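Local coordinates for uncharacterized protein (Thermus thermophilus HB8, PDB 4WVA) that hydrolyses mannosylglycerate, a solute made by thermophiles under osmotic stress, to mannose and glycerate, and probably accepts glucosylglycerate as well, at residues 275-280 / 313-318; 283-288 / 294-299; 301-306 / 324-329. All coordinates share one frame; numbering follows the deposited sequence.

Interaction 1: residues 275-280 / 313-318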
ATOM      1  N   ALA A 275      -2.565 -11.406   2.362  1.00 11.12           N
ATOM      2  CA  ALA A 275      -3.027 -12.332   3.381  1.00 11.03           C
ATOM      3  C   ALA A 275      -2.306 -13.678   3.305  1.00 10.39           C
ATOM      4  O   ALA A 275      -2.202 -14.374   4.299  1.00 10.60           O
ATOM      5  CB  ALA A 275      -4.529 -12.550   3.279  1.00 11.21           C
ATOM      6  N   LEU A 276      -1.822 -14.053   2.129  1.00 10.38           N
ATOM      7  CA  LEU A 276      -1.171 -15.354   1.951  1.00 10.06           C
ATOM      8  C   LEU A 276       0.197 -15.424   2.597  1.00 10.01           C
ATOM      9  O   LEU A 276       0.790 -16.507   2.708  1.00 10.05           O
ATOM     10  CB  LEU A 276      -1.048 -15.691   0.461  1.00 10.20           C
ATOM     11  CG  LEU A 276      -2.363 -15.709  -0.341  1.00 10.54           C
ATOM     12  CD1 LEU A 276      -2.079 -16.073  -1.784  1.00 11.12           C
ATOM     13  CD2 LEU A 276      -3.360 -16.670   0.276  1.00 10.94           C
ATOM     14  N   TRP A 277       0.736 -14.278   3.000  1.00  9.81           N
ATOM     15  CA  TRP A 277       2.019 -14.266   3.689  1.00 10.13           C
ATOM     16  C   TRP A 277       1.924 -14.945   5.052  1.00 10.75           C
ATOM     17  O   TRP A 277       1.061 -14.579   5.850  1.00 10.88           O
ATOM     18  CB  TRP A 277       2.486 -12.834   3.906  1.00  9.96           C
ATOM     19  CG  TRP A 277       3.811 -12.738   4.627  1.00 10.00           C
ATOM     20  CD1 TRP A 277       4.021 -12.391   5.932  1.00 10.11           C
ATOM     21  CD2 TRP A 277       5.098 -12.958   4.063  1.00 10.49           C
ATOM     22  NE1 TRP A 277       5.362 -12.390   6.212  1.00 10.40           N
ATOM     23  CE2 TRP A 277       6.046 -12.737   5.080  1.00 10.27           C
ATOM     24  CE3 TRP A 277       5.547 -13.312   2.787  1.00 10.50           C
ATOM     25  CZ2 TRP A 277       7.422 -12.873   4.861  1.00 11.13           C
ATOM     26  CZ3 TRP A 277       6.903 -13.445   2.570  1.00 10.92           C
ATOM     27  CH2 TRP A 277       7.824 -13.219   3.591  1.00 10.91           C
ATOM     28  N   ASP A 278       2.830 -15.891   5.309  1.00 11.02           N
ATOM     29  CA  ASP A 278       2.948 -16.532   6.601  1.00 11.56           C
ATOM     30  C   ASP A 278       4.174 -15.986   7.318  1.00 11.97           C
ATOM     31  O   ASP A 278       5.309 -16.197   6.895  1.00 11.48           O
ATOM     32  CB  ASP A 278       3.063 -18.055   6.453  1.00 12.47           C
ATOM     33  CG  ASP A 278       2.976 -18.754   7.790  1.00 13.91           C
ATOM     34  OD1 ASP A 278       4.014 -19.042   8.379  1.00 15.19           O
ATOM     35  OD2 ASP A 278       1.855 -18.883   8.306  1.00 16.74           O
ATOM     36  N   ARG A 279       3.935 -15.234   8.389  1.00 12.43           N
ATOM     37  CA  ARG A 279       5.035 -14.638   9.136  1.00 13.39           C
ATOM     38  C   ARG A 279       5.970 -15.643   9.795  1.00 14.41           C
ATOM     39  O   ARG A 279       7.168 -15.405   9.838  1.00 14.82           O
ATOM     40  CB  ARG A 279       4.504 -13.662  10.185  1.00 13.58           C
ATOM     41  CG  ARG A 279       3.929 -12.398   9.592  1.00 13.40           C
ATOM     42  CD  ARG A 279       3.172 -11.643  10.668  1.00 13.57           C
ATOM     43  NE  ARG A 279       2.796 -10.275  10.326  1.00 13.39           N
ATOM     44  CZ  ARG A 279       1.668  -9.918   9.719  1.00 13.78           C
ATOM     45  NH1 ARG A 279       0.797 -10.832   9.299  1.00 13.91           N
ATOM     46  NH2 ARG A 279       1.409  -8.624   9.515  1.00 14.74           N
ATOM     47  N   GLU A 280       5.445 -16.752  10.306  1.00 15.85           N
ATOM     48  CA  GLU A 280       6.303 -17.729  10.974  1.00 18.01           C
ATOM     49  C   GLU A 280       7.282 -18.374   9.990  1.00 17.74           C
ATOM     50  O   GLU A 280       8.470 -18.535  10.286  1.00 18.17           O
ATOM     51  CB  GLU A 280       5.452 -18.779  11.687  1.00 20.79           C
ATOM     52  CG  GLU A 280       6.149 -19.448  12.847  1.00 23.73           C
ATOM     53  CD  GLU A 280       5.186 -20.248  13.699  1.00 25.69           C
ATOM     54  OE1 GLU A 280       4.758 -19.745  14.750  1.00 28.87           O
ATOM     55  OE2 GLU A 280       4.838 -21.367  13.302  1.00 31.67           O
ATOM     56  N   GLN A 313       8.817  -3.493   1.183  1.00 14.63           N
ATOM     57  CA  GLN A 313      10.226  -3.796   0.981  1.00 16.78           C
ATOM     58  C   GLN A 313      10.798  -4.780   1.985  1.00 16.48           C
ATOM     59  O   GLN A 313      11.662  -5.574   1.640  1.00 15.76           O
ATOM     60  CB  GLN A 313      11.014  -2.498   1.100  1.00 18.73           C
ATOM     61  CG  GLN A 313      12.476  -2.596   0.729  1.00 21.24           C
ATOM     62  CD  GLN A 313      12.684  -2.847  -0.730  1.00 22.37           C
ATOM     63  OE1 GLN A 313      13.799  -3.164  -1.146  1.00 27.96           O
ATOM     64  NE2 GLN A 313      11.643  -2.639  -1.544  1.00 22.90           N
ATOM     65  N   GLY A 314      10.369  -4.667   3.235  1.00 16.58           N
ATOM     66  CA  GLY A 314      10.809  -5.593   4.286  1.00 17.38           C
ATOM     67  C   GLY A 314      10.472  -7.019   3.929  1.00 16.28           C
ATOM     68  O   GLY A 314      11.311  -7.923   4.016  1.00 16.88           O
ATOM     69  N   ARG A 315       9.244  -7.228   3.487  1.00 15.72           N
ATOM     70  CA  ARG A 315       8.782  -8.504   3.065  1.00 14.82           C
ATOM     71  C   ARG A 315       9.567  -8.990   1.819  1.00 13.79           C
ATOM     72  O   ARG A 315       9.963 -10.146   1.728  1.00 13.10           O
ATOM     73  CB  ARG A 315       7.296  -8.410   2.780  1.00 16.77           C
ATOM     74  CG  ARG A 315       6.616  -9.714   2.562  1.00 17.57           C
ATOM     75  CD  ARG A 315       5.134  -9.568   2.888  1.00 17.76           C
ATOM     76  NE  ARG A 315       4.928  -9.404   4.308  1.00 18.41           N
ATOM     77  CZ  ARG A 315       3.754  -9.295   4.905  1.00 18.04           C
ATOM     78  NH1 ARG A 315       2.626  -9.365   4.211  1.00 18.62           N
ATOM     79  NH2 ARG A 315       3.719  -9.187   6.245  1.00 21.35           N
ATOM     80  N   ALA A 316       9.819  -8.086   0.876  1.00 12.29           N
ATOM     81  CA  ALA A 316      10.639  -8.403  -0.285  1.00 11.85           C
ATOM     82  C   ALA A 316      12.059  -8.808   0.141  1.00 11.61           C
ATOM     83  O   ALA A 316      12.656  -9.720  -0.436  1.00 11.45           O
ATOM     84  CB  ALA A 316      10.688  -7.223  -1.258  1.00 11.95           C
ATOM     85  N   SER A 317      12.578  -8.144   1.169  1.00 11.89           N
ATOM     86  CA  SER A 317      13.910  -8.474   1.668  0.50 11.87           C
ATOM     87  C   SER A 317      13.939  -9.872   2.295  1.00 12.17           C
ATOM     88  O   SER A 317      14.940 -10.584   2.152  1.00 12.44           O
ATOM     89  CB  SER A 317      14.439  -7.388   2.629  0.50 11.98           C
ATOM     90  OG  SER A 317      14.105  -7.638   3.980  0.50 11.83           O
ATOM     91  N   LEU A 318      12.861 -10.279   2.960  1.00 12.32           N
ATOM     92  CA  LEU A 318      12.778 -11.646   3.513  1.00 12.19           C
ATOM     93  C   LEU A 318      12.734 -12.698   2.385  1.00 12.49           C
ATOM     94  O   LEU A 318      13.363 -13.772   2.474  1.00 12.47           O
ATOM     95  CB  LEU A 318      11.601 -11.786   4.494  1.00 12.65           C
ATOM     96  CG  LEU A 318      11.745 -10.902   5.742  1.00 13.41           C
ATOM     97  CD1 LEU A 318      10.455 -10.886   6.529  1.00 13.25           C
ATOM     98  CD2 LEU A 318      12.872 -11.387   6.627  1.00 14.33           C
TER
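Arg315 lays its guanidinium flat on the indole of Trp277, the two planes only 10° apart. This is a cation-pi stack: Arg315 CZ stands 3.5 Å from the centroid of the Trp277 five-membered ring, and Arg315 NH2 comes to 3.2 Å from Trp277 CD1. Further back along the chain, Arg315 CG sits almost squarely above the six-membered ring, 3.6 Å from its centroid, in a CH-pi contact. One arginine thus covers both rings of one indole face, methylene over benzene and charge over pyrrole, a task that suits its long, flat-ended side chain. A bend at chi3 (-70°) lets the guanidinium turn parallel to the ring beneath it. Near the far rim, Leu318 CD1 touches Trp277 CZ2 at 4.0 Å. Arg279 NH2 lies 4.0 Å from Arg315 NH2, their guanidinium planes nearly perpendicular; these like charges are probably offset by the carboxylates that each arginine meets, since Arg315 NH1 forms a salt bridge with Glu274 and Arg279 NE with Asp368 of a second subunit. Tyr284 packs edge-to-face with Trp277 and also touches Arg315. The contact thereby joins helix 313-327 to strand 277-278, which follows helix 260-275 and pairs antiparallel with strand 283-288.

Interaction 2: residues 283-288 / 294-299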
ATOM      1  N   PHE A 283       7.263 -16.565   4.248  1.00 11.89           N
ATOM      2  CA  PHE A 283       7.019 -16.926   2.856  1.00 11.15           C
ATOM      3  C   PHE A 283       5.533 -16.842   2.537  1.00 10.79           C
ATOM      4  O   PHE A 283       4.716 -16.810   3.437  1.00 10.91           O
ATOM      5  CB  PHE A 283       7.505 -18.361   2.630  1.00 11.03           C
ATOM      6  CG  PHE A 283       7.966 -18.616   1.237  1.00 10.88           C
ATOM      7  CD1 PHE A 283       9.168 -18.082   0.795  1.00 11.02           C
ATOM      8  CD2 PHE A 283       7.213 -19.382   0.361  1.00 10.83           C
ATOM      9  CE1 PHE A 283       9.611 -18.295  -0.501  1.00 11.17           C
ATOM     10  CE2 PHE A 283       7.663 -19.606  -0.932  1.00 10.90           C
ATOM     11  CZ  PHE A 283       8.865 -19.076  -1.362  1.00 10.99           C
ATOM     12  N   TYR A 284       5.204 -16.762   1.246  1.00 10.79           N
ATOM     13  CA  TYR A 284       3.815 -16.786   0.807  1.00 10.59           C
ATOM     14  C   TYR A 284       3.388 -18.223   0.508  1.00 10.98           C
ATOM     15  O   TYR A 284       4.086 -18.939  -0.225  1.00 11.44           O
ATOM     16  CB  TYR A 284       3.612 -15.978  -0.467  1.00 10.66           C
ATOM     17  CG  TYR A 284       3.740 -14.467  -0.335  1.00 10.63           C
ATOM     18  CD1 TYR A 284       2.650 -13.689  -0.006  1.00 10.52           C
ATOM     19  CD2 TYR A 284       4.945 -13.823  -0.597  1.00 10.66           C
ATOM     20  CE1 TYR A 284       2.739 -12.304   0.061  1.00 10.70           C
ATOM     21  CE2 TYR A 284       5.058 -12.446  -0.515  1.00 11.07           C
ATOM     22  CZ  TYR A 284       3.955 -11.687  -0.183  1.00 11.06           C
ATOM     23  OH  TYR A 284       4.080 -10.311  -0.111  1.00 12.88           O
ATOM     24  N   PHE A 285       2.237 -18.613   1.038  1.00 10.69           N
ATOM     25  CA  PHE A 285       1.683 -19.949   0.811  1.00 10.82           C
ATOM     26  C   PHE A 285       0.394 -19.880   0.018  1.00 10.62           C
ATOM     27  O   PHE A 285      -0.410 -18.969   0.196  1.00 11.28           O
ATOM     28  CB  PHE A 285       1.355 -20.638   2.141  1.00 11.17           C
ATOM     29  CG  PHE A 285       2.563 -21.044   2.955  1.00 12.54           C
ATOM     30  CD1 PHE A 285       3.717 -21.508   2.355  1.00 12.88           C
ATOM     31  CD2 PHE A 285       2.512 -20.996   4.350  1.00 13.49           C
ATOM     32  CE1 PHE A 285       4.816 -21.894   3.122  1.00 13.43           C
ATOM     33  CE2 PHE A 285       3.606 -21.378   5.116  1.00 13.84           C
ATOM     34  CZ  PHE A 285       4.758 -21.815   4.496  1.00 13.88           C
ATOM     35  N   SER A 286       0.172 -20.895  -0.818  1.00 10.41           N
ATOM     36  CA  SER A 286      -1.155 -21.154  -1.336  1.00 10.35           C
ATOM     37  C   SER A 286      -2.029 -21.706  -0.195  1.00 10.54           C
ATOM     38  O   SER A 286      -1.505 -22.206   0.816  1.00 11.05           O
ATOM     39  CB  SER A 286      -1.074 -22.157  -2.486  1.00 10.28           C
ATOM     40  OG  SER A 286      -0.326 -21.638  -3.583  1.00 10.53           O
ATOM     41  N   TRP A 287      -3.349 -21.584  -0.363  1.00 10.85           N
ATOM     42  CA  TRP A 287      -4.320 -22.036   0.615  1.00 10.95           C
ATOM     43  C   TRP A 287      -5.235 -23.126   0.075  1.00 11.38           C
ATOM     44  O   TRP A 287      -5.709 -23.062  -1.056  1.00 11.29           O
ATOM     45  CB  TRP A 287      -5.164 -20.877   1.110  1.00 11.08           C
ATOM     46  CG  TRP A 287      -4.471 -19.874   1.961  1.00 11.17           C
ATOM     47  CD1 TRP A 287      -3.197 -19.909   2.444  1.00 11.16           C
ATOM     48  CD2 TRP A 287      -5.058 -18.683   2.478  1.00 11.32           C
ATOM     49  NE1 TRP A 287      -2.959 -18.803   3.223  1.00 11.51           N
ATOM     50  CE2 TRP A 287      -4.087 -18.039   3.256  1.00 11.56           C
ATOM     51  CE3 TRP A 287      -6.316 -18.084   2.336  1.00 11.82           C
ATOM     52  CZ2 TRP A 287      -4.335 -16.831   3.906  1.00 11.73           C
ATOM     53  CZ3 TRP A 287      -6.554 -16.885   2.980  1.00 12.41           C
ATOM     54  CH2 TRP A 287      -5.565 -16.272   3.747  1.00 12.33           C
ATOM     55  N   ASP A 288      -5.497 -24.114   0.927  1.00 11.46           N
ATOM     56  CA  ASP A 288      -6.399 -25.210   0.614  1.00 11.80           C
ATOM     57  C   ASP A 288      -7.743 -24.906   1.237  1.00 11.90           C
ATOM     58  O   ASP A 288      -7.874 -24.928   2.467  1.00 12.31           O
ATOM     59  CB  ASP A 288      -5.818 -26.505   1.189  1.00 12.40           C
ATOM     60  CG  ASP A 288      -6.721 -27.706   1.000  1.00 13.03           C
ATOM     61  OD1 ASP A 288      -7.895 -27.548   0.614  1.00 13.77           O
ATOM     62  OD2 ASP A 288      -6.214 -28.816   1.299  1.00 14.26           O
ATOM     63  N   PRO A 294      -3.700 -22.981   5.250  1.00 13.08           N
ATOM     64  CA  PRO A 294      -2.535 -22.765   4.394  1.00 12.96           C
ATOM     65  C   PRO A 294      -1.798 -24.062   4.060  1.00 12.94           C
ATOM     66  O   PRO A 294      -1.718 -24.974   4.881  1.00 12.85           O
ATOM     67  CB  PRO A 294      -1.652 -21.836   5.229  1.00 12.93           C
ATOM     68  CG  PRO A 294      -2.603 -21.159   6.151  1.00 13.23           C
ATOM     69  CD  PRO A 294      -3.596 -22.229   6.509  1.00 12.79           C
ATOM     70  N   ILE A 295      -1.273 -24.140   2.843  1.00 12.80           N
ATOM     71  CA  ILE A 295      -0.439 -25.243   2.420  1.00 12.72           C
ATOM     72  C   ILE A 295       1.012 -24.850   2.689  1.00 13.75           C
ATOM     73  O   ILE A 295       1.600 -24.020   1.978  1.00 14.02           O
ATOM     74  CB  ILE A 295      -0.631 -25.542   0.923  1.00 12.28           C
ATOM     75  CG1 ILE A 295      -2.106 -25.889   0.613  1.00 12.05           C
ATOM     76  CG2 ILE A 295       0.324 -26.656   0.494  1.00 12.70           C
ATOM     77  CD1 ILE A 295      -2.476 -25.769  -0.851  1.00 12.03           C
ATOM     78  N   ALA A 296       1.606 -25.471   3.699  1.00 14.38           N
ATOM     79  CA  ALA A 296       2.903 -25.043   4.208  1.00 15.39           C
ATOM     80  C   ALA A 296       4.044 -25.681   3.429  1.00 15.31           C
ATOM     81  O   ALA A 296       4.814 -26.475   3.961  1.00 16.51           O
ATOM     82  CB  ALA A 296       3.007 -25.350   5.696  1.00 15.87           C
ATOM     83  N   VAL A 297       4.133 -25.328   2.145  1.00 14.52           N
ATOM     84  CA  VAL A 297       5.164 -25.815   1.243  1.00 13.93           C
ATOM     85  C   VAL A 297       5.665 -24.591   0.497  1.00 12.99           C
ATOM     86  O   VAL A 297       4.860 -23.884  -0.096  1.00 12.90           O
ATOM     87  CB  VAL A 297       4.607 -26.808   0.202  1.00 14.41           C
ATOM     88  CG1 VAL A 297       5.696 -27.239  -0.783  1.00 15.02           C
ATOM     89  CG2 VAL A 297       3.955 -28.003   0.895  1.00 15.39           C
ATOM     90  N   LYS A 298       6.966 -24.346   0.563  1.00 12.64           N
ATOM     91  CA  LYS A 298       7.587 -23.197  -0.098  1.00 12.52           C
ATOM     92  C   LYS A 298       7.961 -23.574  -1.525  1.00 12.18           C
ATOM     93  O   LYS A 298       8.889 -24.359  -1.739  1.00 13.33           O
ATOM     94  CB  LYS A 298       8.818 -22.730   0.683  1.00 13.24           C
ATOM     95  CG  LYS A 298       8.476 -22.302   2.115  1.00 14.42           C
ATOM     96  CD  LYS A 298       9.651 -21.672   2.838  1.00 16.57           C
ATOM     97  CE  LYS A 298      10.643 -22.712   3.299  1.00 18.46           C
ATOM     98  NZ  LYS A 298      11.778 -22.173   4.106  1.00 20.18           N
ATOM     99  N   THR A 299       7.224 -23.032  -2.492  1.00 10.94           N
ATOM    100  CA  THR A 299       7.520 -23.253  -3.898  1.00 10.74           C
ATOM    101  C   THR A 299       7.943 -21.940  -4.552  1.00  9.92           C
ATOM    102  O   THR A 299       7.797 -20.852  -3.969  1.00  9.48           O
ATOM    103  CB  THR A 299       6.321 -23.826  -4.663  1.00 10.74           C
ATOM    104  OG1 THR A 299       5.346 -22.793  -4.865  1.00 11.08           O
ATOM    105  CG2 THR A 299       5.693 -25.006  -3.914  1.00 10.85           C
TER
HETATM  106  O   HOH W   1       4.735 -21.199  -2.003  1.00 12.80           O
HETATM  107  O   HOH W   2       2.124 -23.257  -0.682  1.00 12.63           O
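Phe285, at the break between the two parts of strand 283-288, reaches into the curve of the segment 294-299, and one face of its ring is covered by that backbone. Its CB lies 3.4 Å from Ile295 O, and CG comes still closer to the same oxygen. With CG anti to the carbonyl carbon (chi1 -70°), the ring swings beneath the inverse gamma turn centred on Ala296. CD1 then approaches Val297 O, CD2 meets Pro294 CB, and CE1 has Lys298 CG at its edge, 3.8 Å away. CE2 touches Ala296 CB, while Phe285 CZ lies 3.7 Å from Ala296 CA, which stands over the ring centre in a CH-pi contact. A flat aromatic suits this place because its face can receive the CA of a tight turn. Phe283 is covered by a side chain instead: Lys298 CB lies over its face in a CH-pi contact, and Thr299 O approaches CE2 at its edge (3.3 Å), leaving the lysine amine to a salt bridge with Glu322. The direct backbone bond is Ile295 N to Ser286 O, 2.8 Å and nearly straight at 168°. Two waters span the rest, one of them linking Ser286 N to Ile295 O and Val297 O. Within the non-hydrogen-bonded antiparallel pair Trp287-Pro294, Trp287 CD1 packs on Pro294 CB at 3.7 Å. The hairpin adjoins strands 277-278 and 232-233, with helix 313-327 beside Phe283 and helix 171-175 beside Ile295.

Interaction 3: residues 301-306 / 324-329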
ATOM      1  N   ALA A 301       6.444 -20.388  -6.726  1.00  8.80           N
ATOM      2  CA  ALA A 301       5.261 -19.539  -6.902  1.00  9.00           C
ATOM      3  C   ALA A 301       5.121 -18.500  -5.790  1.00  8.67           C
ATOM      4  O   ALA A 301       4.588 -17.425  -6.005  1.00  8.91           O
ATOM      5  CB  ALA A 301       3.994 -20.374  -6.974  1.00  8.98           C
ATOM      6  N   GLY A 302       5.614 -18.832  -4.606  1.00  8.98           N
ATOM      7  CA  GLY A 302       5.577 -17.932  -3.471  1.00  8.98           C
ATOM      8  C   GLY A 302       6.440 -16.688  -3.590  1.00  9.33           C
ATOM      9  O   GLY A 302       6.301 -15.801  -2.770  1.00  9.52           O
ATOM     10  N   PHE A 303       7.326 -16.628  -4.588  1.00  9.28           N
ATOM     11  CA  PHE A 303       8.067 -15.410  -4.915  1.00  9.50           C
ATOM     12  C   PHE A 303       7.261 -14.486  -5.839  1.00  9.45           C
ATOM     13  O   PHE A 303       7.581 -13.300  -5.954  1.00  8.98           O
ATOM     14  CB  PHE A 303       9.404 -15.724  -5.587  1.00  9.62           C
ATOM     15  CG  PHE A 303      10.421 -16.336  -4.675  1.00  9.96           C
ATOM     16  CD1 PHE A 303      11.279 -15.523  -3.932  1.00  9.99           C
ATOM     17  CD2 PHE A 303      10.533 -17.706  -4.572  1.00  9.84           C
ATOM     18  CE1 PHE A 303      12.226 -16.079  -3.093  1.00  9.85           C
ATOM     19  CE2 PHE A 303      11.486 -18.273  -3.726  1.00  9.94           C
ATOM     20  CZ  PHE A 303      12.310 -17.462  -2.982  1.00  9.90           C
ATOM     21  N   LEU A 304       6.191 -14.991  -6.449  1.00  9.34           N
ATOM     22  CA  LEU A 304       5.531 -14.232  -7.502  1.00  9.43           C
ATOM     23  C   LEU A 304       4.797 -12.974  -7.007  1.00  9.07           C
ATOM     24  O   LEU A 304       4.580 -12.079  -7.803  1.00  9.31           O
ATOM     25  CB  LEU A 304       4.648 -15.124  -8.367  1.00  9.59           C
ATOM     26  CG  LEU A 304       5.426 -16.114  -9.246  1.00  9.69           C
ATOM     27  CD1 LEU A 304       4.444 -17.080  -9.873  1.00  9.50           C
ATOM     28  CD2 LEU A 304       6.224 -15.386 -10.319  1.00  9.74           C
ATOM     29  N   PRO A 305       4.485 -12.854  -5.701  1.00  9.25           N
ATOM     30  CA  PRO A 305       3.943 -11.531  -5.319  1.00  9.33           C
ATOM     31  C   PRO A 305       4.886 -10.356  -5.593  1.00  9.26           C
ATOM     32  O   PRO A 305       4.437  -9.225  -5.719  1.00  9.69           O
ATOM     33  CB  PRO A 305       3.581 -11.714  -3.844  1.00  9.48           C
ATOM     34  CG  PRO A 305       3.212 -13.154  -3.773  1.00  9.41           C
ATOM     35  CD  PRO A 305       4.251 -13.838  -4.635  1.00  9.29           C
ATOM     36  N   LEU A 306       6.182 -10.609  -5.707  1.00  9.37           N
ATOM     37  CA  LEU A 306       7.093  -9.547  -6.140  1.00  9.80           C
ATOM     38  C   LEU A 306       6.711  -8.989  -7.520  1.00  9.59           C
ATOM     39  O   LEU A 306       6.782  -7.781  -7.760  1.00  9.38           O
ATOM     40  CB  LEU A 306       8.523 -10.064  -6.167  1.00 10.22           C
ATOM     41  CG  LEU A 306       9.107 -10.529  -4.838  1.00 10.75           C
ATOM     42  CD1 LEU A 306      10.346 -11.383  -5.083  1.00 11.30           C
ATOM     43  CD2 LEU A 306       9.409  -9.356  -3.917  1.00 11.49           C
ATOM     44  N   GLU A 324      18.366 -16.452  -1.602  1.00 14.81           N
ATOM     45  CA  GLU A 324      19.782 -16.683  -1.275  1.00 16.44           C
ATOM     46  C   GLU A 324      19.958 -18.042  -0.578  1.00 16.72           C
ATOM     47  O   GLU A 324      20.863 -18.802  -0.925  1.00 16.99           O
ATOM     48  CB  GLU A 324      20.310 -15.543  -0.409  1.00 18.93           C
ATOM     49  CG  GLU A 324      21.780 -15.693  -0.015  1.00 22.15           C
ATOM     50  CD  GLU A 324      22.315 -14.522   0.797  1.00 25.83           C
ATOM     51  OE1 GLU A 324      21.876 -13.369   0.558  1.00 28.28           O
ATOM     52  OE2 GLU A 324      23.179 -14.760   1.683  1.00 27.97           O
ATOM     53  N   ARG A 325      19.081 -18.370   0.369  1.00 16.97           N
ATOM     54  CA  ARG A 325      19.121 -19.697   1.027  1.00 17.22           C
ATOM     55  C   ARG A 325      19.025 -20.844   0.034  1.00 17.09           C
ATOM     56  O   ARG A 325      19.796 -21.798   0.105  1.00 16.15           O
ATOM     57  CB  ARG A 325      18.012 -19.869   2.064  1.00 19.88           C
ATOM     58  CG  ARG A 325      18.144 -18.979   3.267  1.00 22.39           C
ATOM     59  CD  ARG A 325      17.278 -19.447   4.423  1.00 24.03           C
ATOM     60  NE  ARG A 325      17.376 -18.465   5.489  1.00 26.76           N
ATOM     61  CZ  ARG A 325      16.601 -17.387   5.609  1.00 28.14           C
ATOM     62  NH1 ARG A 325      15.602 -17.151   4.755  1.00 25.54           N
ATOM     63  NH2 ARG A 325      16.812 -16.551   6.616  1.00 29.36           N
ATOM     64  N   TRP A 326      18.096 -20.745  -0.918  1.00 14.70           N
ATOM     65  CA  TRP A 326      17.944 -21.806  -1.913  1.00 14.97           C
ATOM     66  C   TRP A 326      19.219 -21.938  -2.725  1.00 15.98           C
ATOM     67  O   TRP A 326      19.615 -23.050  -3.084  1.00 16.80           O
ATOM     68  CB  TRP A 326      16.724 -21.572  -2.812  1.00 14.59           C
ATOM     69  CG  TRP A 326      15.438 -21.646  -2.085  1.00 13.49           C
ATOM     70  CD1 TRP A 326      15.251 -21.602  -0.724  1.00 13.72           C
ATOM     71  CD2 TRP A 326      14.123 -21.732  -2.663  1.00 12.68           C
ATOM     72  NE1 TRP A 326      13.906 -21.673  -0.431  1.00 13.18           N
ATOM     73  CE2 TRP A 326      13.198 -21.755  -1.602  1.00 12.77           C
ATOM     74  CE3 TRP A 326      13.647 -21.815  -3.978  1.00 12.38           C
ATOM     75  CZ2 TRP A 326      11.807 -21.851  -1.811  1.00 12.73           C
ATOM     76  CZ3 TRP A 326      12.270 -21.933  -4.182  1.00 12.28           C
ATOM     77  CH2 TRP A 326      11.372 -21.950  -3.106  1.00 12.31           C
ATOM     78  N   GLY A 327      19.858 -20.805  -3.002  1.00 16.50           N
ATOM     79  CA  GLY A 327      21.141 -20.757  -3.689  1.00 17.98           C
ATOM     80  C   GLY A 327      22.325 -21.329  -2.919  1.00 18.80           C
ATOM     81  O   GLY A 327      23.361 -21.598  -3.514  1.00 21.20           O
ATOM     82  N   GLU A 328      22.182 -21.533  -1.617  1.00 20.02           N
ATOM     83  CA  GLU A 328      23.210 -22.232  -0.821  1.00 21.49           C
ATOM     84  C   GLU A 328      23.224 -23.728  -1.130  1.00 22.59           C
ATOM     85  O   GLU A 328      24.212 -24.411  -0.850  1.00 22.96           O
ATOM     86  CB  GLU A 328      22.965 -22.053   0.683  1.00 22.12           C
ATOM     87  CG  GLU A 328      23.054 -20.615   1.195  1.00 23.14           C
ATOM     88  CD  GLU A 328      22.825 -20.509   2.695  1.00 24.99           C
ATOM     89  OE1 GLU A 328      22.360 -21.493   3.312  1.00 26.68           O
ATOM     90  OE2 GLU A 328      23.104 -19.444   3.285  1.00 25.88           O
ATOM     91  N   LYS A 329      22.114 -24.243  -1.660  1.00 22.51           N
ATOM     92  CA  LYS A 329      21.940 -25.679  -1.893  1.00 24.43           C
ATOM     93  C   LYS A 329      21.865 -26.100  -3.357  1.00 24.45           C
ATOM     94  O   LYS A 329      22.160 -27.257  -3.681  1.00 25.93           O
ATOM     95  CB  LYS A 329      20.693 -26.167  -1.160  1.00 26.94           C
ATOM     96  CG  LYS A 329      20.841 -26.179   0.355  1.00 30.21           C
ATOM     97  CD  LYS A 329      22.105 -26.916   0.771  1.00 32.98           C
ATOM     98  CE  LYS A 329      22.062 -27.353   2.221  1.00 35.69           C
ATOM     99  NZ  LYS A 329      23.234 -28.227   2.525  1.00 37.14           N
TER
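A T-shaped aromatic pair, Phe303 with Trp326, joins two helical elements of the (alpha/alpha)6-barrel: the 3-10 turn that precedes helix 305-308, and the C-terminal part of helix 313-327. The phenyl ring presents its edge to the indole, with planes at 89° and the centroid of the Trp326 six-membered ring 5.2 Å from that of Phe303. In such a pair the slightly positive ring hydrogens of the phenylalanine face the electron-rich tryptophan surface, so two large rings can meet without a polar group between them. Both side chains leave the backbone with CG anti to the carbonyl carbon (chi1 -70° for Phe303, -65° for Trp326), which carries each ring across the gap between main chains whose nearest CA atoms, those of the same two residues, are 12.1 Å apart. Tryptophan suits this part of the helix because it combines reach with one polar atom: its NE1 donates a hydrogen bond to Glu322, one turn back, which is likely to restrain the indole's rotation. Leu334 touches both rings, and Phe283 meets Phe303 edge-to-face, extending the aromatic cluster. Replacing Trp326 with an alanine would probably leave the edge of Phe303 without its aromatic face, open a gap beside Leu334 and deprive Glu322 of the indole N-H. Val362 and Phe366 of helix 356-368 also pack against Phe303. The touching atom of the phenylalanine is CE2, poised over the rim of the benzene ring, 3.7 Å from Trp326 CH2 and 3.8 Å from Trp326 CZ3.

Overall arrangement
Leaving helix 260-275, the chain enters strand 277-278, where interaction 1 begins, and turns back into strand 283-288. Interaction 2 closes first, a short hairpin loop from 283-288 to 294-299, nested wholly inside the longer loop that interaction 1 completes at 313-318. Interaction 3 opens after the hairpin, at 301-306, and closes at 324-329, so it follows interaction 2 in series but crosses interaction 1. The first two meet through neighbouring strands of one small sheet, interactions 2 and 3 through Phe283 on Phe303, and interactions 1 and 3 through Ala316 on Leu306. Helix 313-327 is thus tied near its start to the sheet and near its C-terminal end to the 3-10 turn.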